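Local coordinates for protein response regulator (Vibrio cholerae O1 biovar El Tor, PDB 7KPO) that is the small, mostly helical DNA-binding domain of the sensor histidine kinase ChiS, and probably lets the kinase act directly on gene expression, at residues Ser27-Ser30 with Lys31-Ala35; Leu50-Arg53 with Thr54-Lys57; Asp78-Leu81 with Glu82-Glu86. One frame throughout, in Å; residues are numbered along the deposited sequence.

Contact 1. Residues Ser27-Ser30 with Lys31-Ala35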
loop_
_atom_site.group_PDB
_atom_site.type_symbol
_atom_site.label_atom_id
_atom_site.label_comp_id
_atom_site.label_asym_id
_atom_site.label_seq_id
_atom_site.Cartn_x
_atom_site.Cartn_y
_atom_site.Cartn_z
ATOM N N SER A 27 11.444 -4.564 7.786
ATOM C CA SER A 27 12.706 -4.539 6.995
ATOM C C SER A 27 13.861 -5.207 7.754
ATOM O O SER A 27 14.815 -5.656 7.086
ATOM C CB SER A 27 13.096 -3.128 6.643
ATOM O OG SER A 27 13.659 -2.464 7.765
ATOM N N GLY A 28 13.783 -5.251 9.088
ATOM C CA GLY A 28 14.897 -5.745 9.923
ATOM C C GLY A 28 16.056 -4.754 9.929
ATOM O O GLY A 28 17.152 -5.109 10.402
ATOM N N GLN A 29 15.823 -3.547 9.400
ATOM C CA GLN A 29 16.850 -2.473 9.336
ATOM C C GLN A 29 16.553 -1.430 10.424
ATOM O O GLN A 29 15.435 -1.415 10.966
ATOM C CB GLN A 29 16.858 -1.800 7.959
ATOM C CG GLN A 29 17.061 -2.746 6.774
ATOM C CD GLN A 29 18.473 -3.252 6.576
ATOM O OE1 GLN A 29 19.355 -3.086 7.414
ATOM N NE2 GLN A 29 18.703 -3.878 5.433
ATOM N N SER A 30 17.540 -0.593 10.725
ATOM C CA SER A 30 17.397 0.462 11.760
ATOM C C SER A 30 16.726 1.730 11.227
ATOM O O SER A 30 16.574 1.887 10.003
ATOM C CB SER A 30 18.759 0.815 12.275
ATOM O OG SER A 30 19.549 1.367 11.226
ATOM N N LYS A 31 16.368 2.613 12.159
ATOM C CA LYS A 31 15.861 3.968 11.837
ATOM C C LYS A 31 16.965 4.689 11.061
ATOM O O LYS A 31 16.679 5.353 10.050
ATOM C CB LYS A 31 15.532 4.711 13.132
ATOM C CG LYS A 31 15.272 6.203 12.983
ATOM C CD LYS A 31 15.067 6.912 14.307
ATOM C CE LYS A 31 16.286 6.835 15.207
ATOM N NZ LYS A 31 16.041 7.436 16.538
ATOM N N PHE A 32 18.204 4.529 11.522
ATOM C CA PHE A 32 19.353 5.159 10.834
ATOM C C PHE A 32 19.338 4.773 9.356
ATOM O O PHE A 32 19.549 5.694 8.521
ATOM C CB PHE A 32 20.679 4.730 11.461
ATOM C CG PHE A 32 21.882 5.185 10.679
ATOM C CD1 PHE A 32 22.363 4.436 9.616
ATOM C CD2 PHE A 32 22.514 6.376 10.990
ATOM C CE1 PHE A 32 23.458 4.866 8.885
ATOM C CE2 PHE A 32 23.617 6.799 10.263
ATOM C CZ PHE A 32 24.086 6.043 9.214
ATOM N N THR A 33 19.136 3.474 9.072
ATOM C CA THR A 33 19.139 2.918 7.691
ATOM C C THR A 33 17.966 3.492 6.893
ATOM O O THR A 33 18.145 3.755 5.692
ATOM C CB THR A 33 19.151 1.389 7.713
ATOM O OG1 THR A 33 20.391 1.033 8.323
ATOM C CG2 THR A 33 19.047 0.777 6.335
ATOM N N PHE A 34 16.797 3.621 7.510
ATOM C CA PHE A 34 15.680 4.262 6.780
ATOM C C PHE A 34 16.127 5.648 6.287
ATOM O O PHE A 34 15.918 5.969 5.107
ATOM C CB PHE A 34 14.437 4.373 7.662
ATOM C CG PHE A 34 13.535 5.485 7.203
ATOM C CD1 PHE A 34 12.869 5.405 5.992
ATOM C CD2 PHE A 34 13.424 6.644 7.949
ATOM C CE1 PHE A 34 12.089 6.458 5.547
ATOM C CE2 PHE A 34 12.638 7.692 7.505
ATOM C CZ PHE A 34 11.971 7.596 6.308
ATOM N N ALA A 35 16.732 6.442 7.173
ATOM C CA ALA A 35 17.155 7.819 6.818
ATOM C C ALA A 35 18.233 7.795 5.743
ATOM O O ALA A 35 18.126 8.529 4.759
ATOM C CB ALA A 35 17.688 8.520 8.064
HETATM O O HOH W 1 20.028 -1.335 9.277
#
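S30 and T33 meet hydroxyl to hydroxyl where the chain turns into helix 31-38. T33 can be followed outward from its backbone. CB lies 3.5 Å from the carbonyl O of S30. With OG1 beside its own backbone N (chi1 -64°), the hydroxyl turns back to the start of the helix and hydrogen-bonds S30 OG at 3.0 Å, a pair in which either oxygen could donate. The methyl CG2 goes the other way and lies against Q29, 3.8 Å from its CB, the two side chains crossing at a slant. A single water gathers the polar ends on this side: Q29 OE1 accepts from it at 2.6 Å, S30 N donates to it, and T33 OG1 is hydrogen-bonded to it as well.

S30 is the N-cap of helix 31-38, and the first turn closes in the regular way when F34 N donates to S30 O at 3.0 Å. That oxygen also receives the indole NE1 of W23, which ties the cap to helix 2-27. S30 OG is further in contact with F32, lying 3.6 Å from its CB and near the plane of the ring, at its edge. Before the cap, S27 OG accepts from Q29 N at 2.9 Å in an ST turn, carrying the chain past G28, whose positive phi ends helix 2-27.

Contact 2. Residues Leu50-Arg53 with Thr54-Lys57. With FMT (formic acid), chain H.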
loop_
_atom_site.group_PDB
_atom_site.type_symbol
_atom_site.label_atom_id
_atom_site.label_comp_id
_atom_site.label_asym_id
_atom_site.label_seq_id
_atom_site.Cartn_x
_atom_site.Cartn_y
_atom_site.Cartn_z
ATOM N N LEU A 50 26.780 8.660 15.411
ATOM C CA LEU A 50 25.904 9.027 14.260
ATOM C C LEU A 50 24.448 9.030 14.733
ATOM O O LEU A 50 24.025 8.035 15.346
ATOM C CB LEU A 50 26.083 8.051 13.092
ATOM C CG LEU A 50 27.448 8.058 12.404
ATOM C CD1 LEU A 50 27.455 7.096 11.226
ATOM C CD2 LEU A 50 27.826 9.457 11.936
ATOM N N GLN A 51 23.719 10.108 14.444
ATOM C CA GLN A 51 22.306 10.222 14.888
ATOM C C GLN A 51 21.457 10.885 13.803
ATOM O O GLN A 51 21.972 11.763 13.090
ATOM C CB GLN A 51 22.191 11.090 16.145
ATOM C CG GLN A 51 23.031 10.629 17.330
ATOM C CD GLN A 51 22.550 9.348 17.966
ATOM O OE1 GLN A 51 21.491 8.820 17.639
ATOM N NE2 GLN A 51 23.326 8.847 18.913
ATOM N N THR A 52 20.198 10.467 13.697
ATOM C CA THR A 52 19.212 11.105 12.785
ATOM C C THR A 52 18.594 12.222 13.631
ATOM O O THR A 52 17.423 12.136 13.975
ATOM C CB THR A 52 18.228 10.061 12.250
ATOM O OG1 THR A 52 17.642 9.379 13.358
ATOM C CG2 THR A 52 18.891 9.043 11.353
ATOM N N ARG A 53 19.408 13.226 13.932
ATOM C CA ARG A 53 19.055 14.321 14.879
ATOM C C ARG A 53 17.704 14.974 14.556
ATOM O O ARG A 53 16.908 15.129 15.504
ATOM C CB ARG A 53 20.176 15.363 14.907
ATOM C CG ARG A 53 20.052 16.377 16.034
ATOM C CD ARG A 53 21.207 17.358 16.006
ATOM N NE ARG A 53 21.213 18.138 14.779
ATOM C CZ ARG A 53 22.208 18.921 14.387
ATOM N NH1 ARG A 53 22.111 19.594 13.255
ATOM N NH2 ARG A 53 23.303 19.019 15.122
ATOM N N THR A 54 17.472 15.372 13.311
ATOM C CA THR A 54 16.189 16.065 13.017
ATOM C C THR A 54 15.020 15.073 13.016
ATOM O O THR A 54 13.974 15.390 13.606
ATOM C CB THR A 54 16.294 16.863 11.718
ATOM O OG1 THR A 54 17.450 17.692 11.827
ATOM C CG2 THR A 54 15.062 17.701 11.463
ATOM N N LEU A 55 15.184 13.923 12.366
ATOM C CA LEU A 55 14.107 12.901 12.361
ATOM C C LEU A 55 13.680 12.591 13.803
ATOM O O LEU A 55 12.479 12.474 14.070
ATOM C CB LEU A 55 14.644 11.641 11.678
ATOM C CG LEU A 55 13.746 10.406 11.746
ATOM C CD1 LEU A 55 12.383 10.673 11.120
ATOM C CD2 LEU A 55 14.429 9.222 11.075
ATOM N N ASP A 56 14.645 12.479 14.712
ATOM C CA ASP A 56 14.332 12.103 16.115
ATOM C C ASP A 56 13.368 13.111 16.745
ATOM O O ASP A 56 12.581 12.707 17.605
ATOM C CB ASP A 56 15.610 11.979 16.940
ATOM C CG ASP A 56 16.497 10.817 16.533
ATOM O OD1 ASP A 56 16.064 10.006 15.689
ATOM O OD2 ASP A 56 17.608 10.722 17.077
ATOM N N LYS A 57 13.421 14.370 16.324
ATOM C CA LYS A 57 12.537 15.416 16.910
ATOM C C LYS A 57 11.070 15.135 16.571
ATOM O O LYS A 57 10.194 15.596 17.314
ATOM C CB LYS A 57 12.926 16.803 16.388
ATOM C CG LYS A 57 14.313 17.272 16.806
ATOM C CD LYS A 57 14.686 18.635 16.275
ATOM C CE LYS A 57 16.073 19.053 16.710
ATOM N NZ LYS A 57 16.425 20.402 16.209
HETATM C C FMT H . 17.371 17.100 8.317
HETATM O O1 FMT H . 17.118 15.917 8.461
HETATM O O2 FMT H . 18.184 17.814 9.075
HETATM O O HOH W 2 19.386 8.920 16.044
#
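An inverse gamma turn centred on T52 takes the chain from the end of strand 49-51 into the short helix 53-57, and the T52 and D56 side chains meet across the junction. T52 OG1 donates to D56 OD1 at 2.9 Å, coming from above the carboxylate plane, 44° out of it, with the two side chains crossing at about a right angle. The threonine hydroxyl sits between its backbone N and carbonyl carbon (chi1 54°), which directs it at the acid. D56 N returns a bond to T52 O at 2.9 Å, so the pair is joined through both backbone and side chain.

The second carboxylate oxygen, D56 OD2, accepts from a water at 2.7 Å. The same water donates to Q51 OE1 and accepts from T52 N at 2.9 Å, joining strand, turn and helix through one site. L55 CB packs 4.0 Å from T52 CB, while K57 runs extended past R53, its CG 3.6 Å from R53 O. T54 OG1 donates to a formic acid molecule, probably from the crystallisation liquor, at 2.9 Å; Y44 OH and R42 N bind the same molecule.

D56 OD1 has a second partner in K31, which ties helix 53-57 to helix 31-38. Facing the hairpin, R53 makes a cation-pi contact with Y44 on strand 44-46, the antiparallel neighbour of strand 49-51.

Contact 3. Residues Asp78-Leu81 with Glu82-Glu86; sequences DYIL and EHCKE. With SO4 (sulfate ion), chain D.
Y79 swings its ring away from its own backbone N (chi1 -177°), while H83, one turn later, turns CG back beside its N (chi1 -67°), and the two rings come together on the flank of the helix. H83 CD2 lies over the centre of the tyrosine ring, 3.4 Å above its plane, and NE2 reaches Y79 CE2 at 3.4 Å. The planes are inclined at 35° with centroids 4.2 Å apart, an oblique pairing. In return Y79 OH lies over a face of the imidazole, offset toward the rim, and Y79 O is at the imidazole's edge, in its plane.

This is the last turn of helix 70-83. E82 N donates to D78 O and H83 N to Y79 O before C84 leaves helical geometry. C84 N still reaches I80 O at 2.8 Å, and its SG comes within 4.5 Å of I80 CG2, on the side where both residues touch W23 of helix 2-27.

Beyond the end of the helix K85 bends at chi2 and folds back, so that NZ donates to L81 O at 3.2 Å, tilted out of the carbonyl plane. The same ammonium grips a sulfate, probably from the crystallisation liquor, donating to its O3 at 2.7 Å and also to its O1. R91 also hydrogen-bonds the sulfate, as do R91 and R98 of the second subunit, which places it at the subunit interface, where E82 also packs against E82 of the second subunit.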
loop_
_atom_site.group_PDB
_atom_site.type_symbol
_atom_site.label_atom_id
_atom_site.label_comp_id
_atom_site.label_asym_id
_atom_site.label_seq_id
_atom_site.Cartn_x
_atom_site.Cartn_y
_atom_site.Cartn_z
ATOM N N ASP A 78 5.309 7.157 2.723
ATOM C CA ASP A 78 5.231 6.510 1.384
ATOM C C ASP A 78 6.435 5.584 1.166
ATOM O O ASP A 78 6.248 4.477 0.644
ATOM C CB ASP A 78 5.150 7.556 0.271
ATOM C CG ASP A 78 3.839 8.322 0.224
ATOM O OD1 ASP A 78 2.880 7.892 0.890
ATOM O OD2 ASP A 78 3.796 9.355 -0.466
ATOM N N TYR A 79 7.629 6.025 1.556
ATOM C CA TYR A 79 8.854 5.209 1.361
ATOM C C TYR A 79 8.745 3.908 2.161
ATOM O O TYR A 79 9.029 2.810 1.640
ATOM C CB TYR A 79 10.095 5.991 1.789
ATOM C CG TYR A 79 11.382 5.246 1.561
ATOM C CD1 TYR A 79 11.863 4.348 2.498
ATOM C CD2 TYR A 79 12.109 5.424 0.396
ATOM C CE1 TYR A 79 13.041 3.653 2.290
ATOM C CE2 TYR A 79 13.289 4.737 0.172
ATOM C CZ TYR A 79 13.758 3.849 1.125
ATOM O OH TYR A 79 14.921 3.167 0.920
ATOM N N ILE A 80 8.350 4.033 3.424
ATOM C CA ILE A 80 8.226 2.841 4.309
ATOM C C ILE A 80 7.156 1.894 3.747
ATOM O O ILE A 80 7.418 0.679 3.688
ATOM C CB ILE A 80 7.983 3.301 5.757
ATOM C CG1 ILE A 80 9.264 3.961 6.281
ATOM C CG2 ILE A 80 7.525 2.141 6.628
ATOM C CD1 ILE A 80 9.112 4.710 7.580
ATOM N N LEU A 81 6.016 2.423 3.298
ATOM C CA LEU A 81 4.945 1.546 2.745
ATOM C C LEU A 81 5.392 0.943 1.399
ATOM O O LEU A 81 4.983 -0.194 1.086
ATOM C CB LEU A 81 3.648 2.355 2.627
ATOM C CG LEU A 81 2.985 2.731 3.955
ATOM C CD1 LEU A 81 1.847 3.718 3.735
ATOM C CD2 LEU A 81 2.489 1.491 4.692
ATOM N N GLU A 82 6.238 1.647 0.647
ATOM C CA GLU A 82 6.752 1.146 -0.657
ATOM C C GLU A 82 7.662 -0.067 -0.426
ATOM O O GLU A 82 7.596 -1.017 -1.228
ATOM C CB GLU A 82 7.542 2.251 -1.368
ATOM C CG GLU A 82 8.155 1.829 -2.693
ATOM C CD GLU A 82 7.161 1.512 -3.795
ATOM O OE1 GLU A 82 6.020 2.012 -3.727
ATOM O OE2 GLU A 82 7.526 0.753 -4.713
ATOM N N HIS A 83 8.464 -0.023 0.640
ATOM C CA HIS A 83 9.470 -1.085 0.912
ATOM C C HIS A 83 8.997 -2.149 1.904
ATOM O O HIS A 83 9.635 -3.212 1.948
ATOM C CB HIS A 83 10.772 -0.416 1.368
ATOM C CG HIS A 83 11.415 0.368 0.273
ATOM N ND1 HIS A 83 12.257 -0.221 -0.650
ATOM C CD2 HIS A 83 11.313 1.667 -0.084
ATOM C CE1 HIS A 83 12.663 0.686 -1.514
ATOM N NE2 HIS A 83 12.102 1.850 -1.190
ATOM N N CYS A 84 7.931 -1.881 2.651
ATOM C CA CYS A 84 7.411 -2.828 3.676
ATOM C C CYS A 84 5.951 -3.126 3.329
ATOM O O CYS A 84 5.105 -2.230 3.484
ATOM C CB CYS A 84 7.577 -2.231 5.067
ATOM S SG CYS A 84 9.292 -1.790 5.453
ATOM N N LYS A 85 5.676 -4.356 2.894
ATOM C CA LYS A 85 4.329 -4.711 2.374
ATOM C C LYS A 85 3.485 -5.537 3.345
ATOM O O LYS A 85 2.262 -5.542 3.147
ATOM C CB LYS A 85 4.504 -5.500 1.075
ATOM C CG LYS A 85 5.173 -4.742 -0.058
ATOM C CD LYS A 85 4.454 -3.459 -0.386
ATOM C CE LYS A 85 4.943 -2.794 -1.651
ATOM N NZ LYS A 85 4.321 -1.459 -1.807
ATOM N N GLU A 86 4.081 -6.126 4.383
ATOM C CA GLU A 86 3.360 -7.058 5.296
ATOM C C GLU A 86 1.985 -6.496 5.666
ATOM O O GLU A 86 1.925 -5.536 6.432
ATOM C CB GLU A 86 4.191 -7.344 6.545
ATOM C CG GLU A 86 3.520 -8.313 7.502
ATOM C CD GLU A 86 4.315 -8.577 8.768
ATOM O OE1 GLU A 86 5.531 -8.824 8.659
ATOM O OE2 GLU A 86 3.729 -8.477 9.857
HETATM S S SO4 D . 0.897 -0.979 -1.483
HETATM O O1 SO4 D . 1.740 -0.093 -0.721
HETATM O O2 SO4 D . -0.169 -1.475 -0.646
HETATM O O3 SO4 D . 1.678 -2.089 -1.959
HETATM O O4 SO4 D . 0.348 -0.255 -2.602
#

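How the contacts relate
Helix 31-38 is the common element: its residues in contact 1 reach both of the others. Toward contact 2, K31 NZ forms a salt bridge with D56 OD1 at 2.7 Å, and A35 CB packs against T52 CG2 at 3.5 Å. On the side of contact 3, F34 CE1 lies 3.7 Å from Y79 CD1 and also packs against I80, while S27 and C84 touch more loosely. Contacts 2 and 3 do not meet; their nearest atoms are about 8 Å apart and their centres about 21 Å. The formic acid molecule belongs to contact 2 and the sulfate to contact 3, where the second subunit shares it.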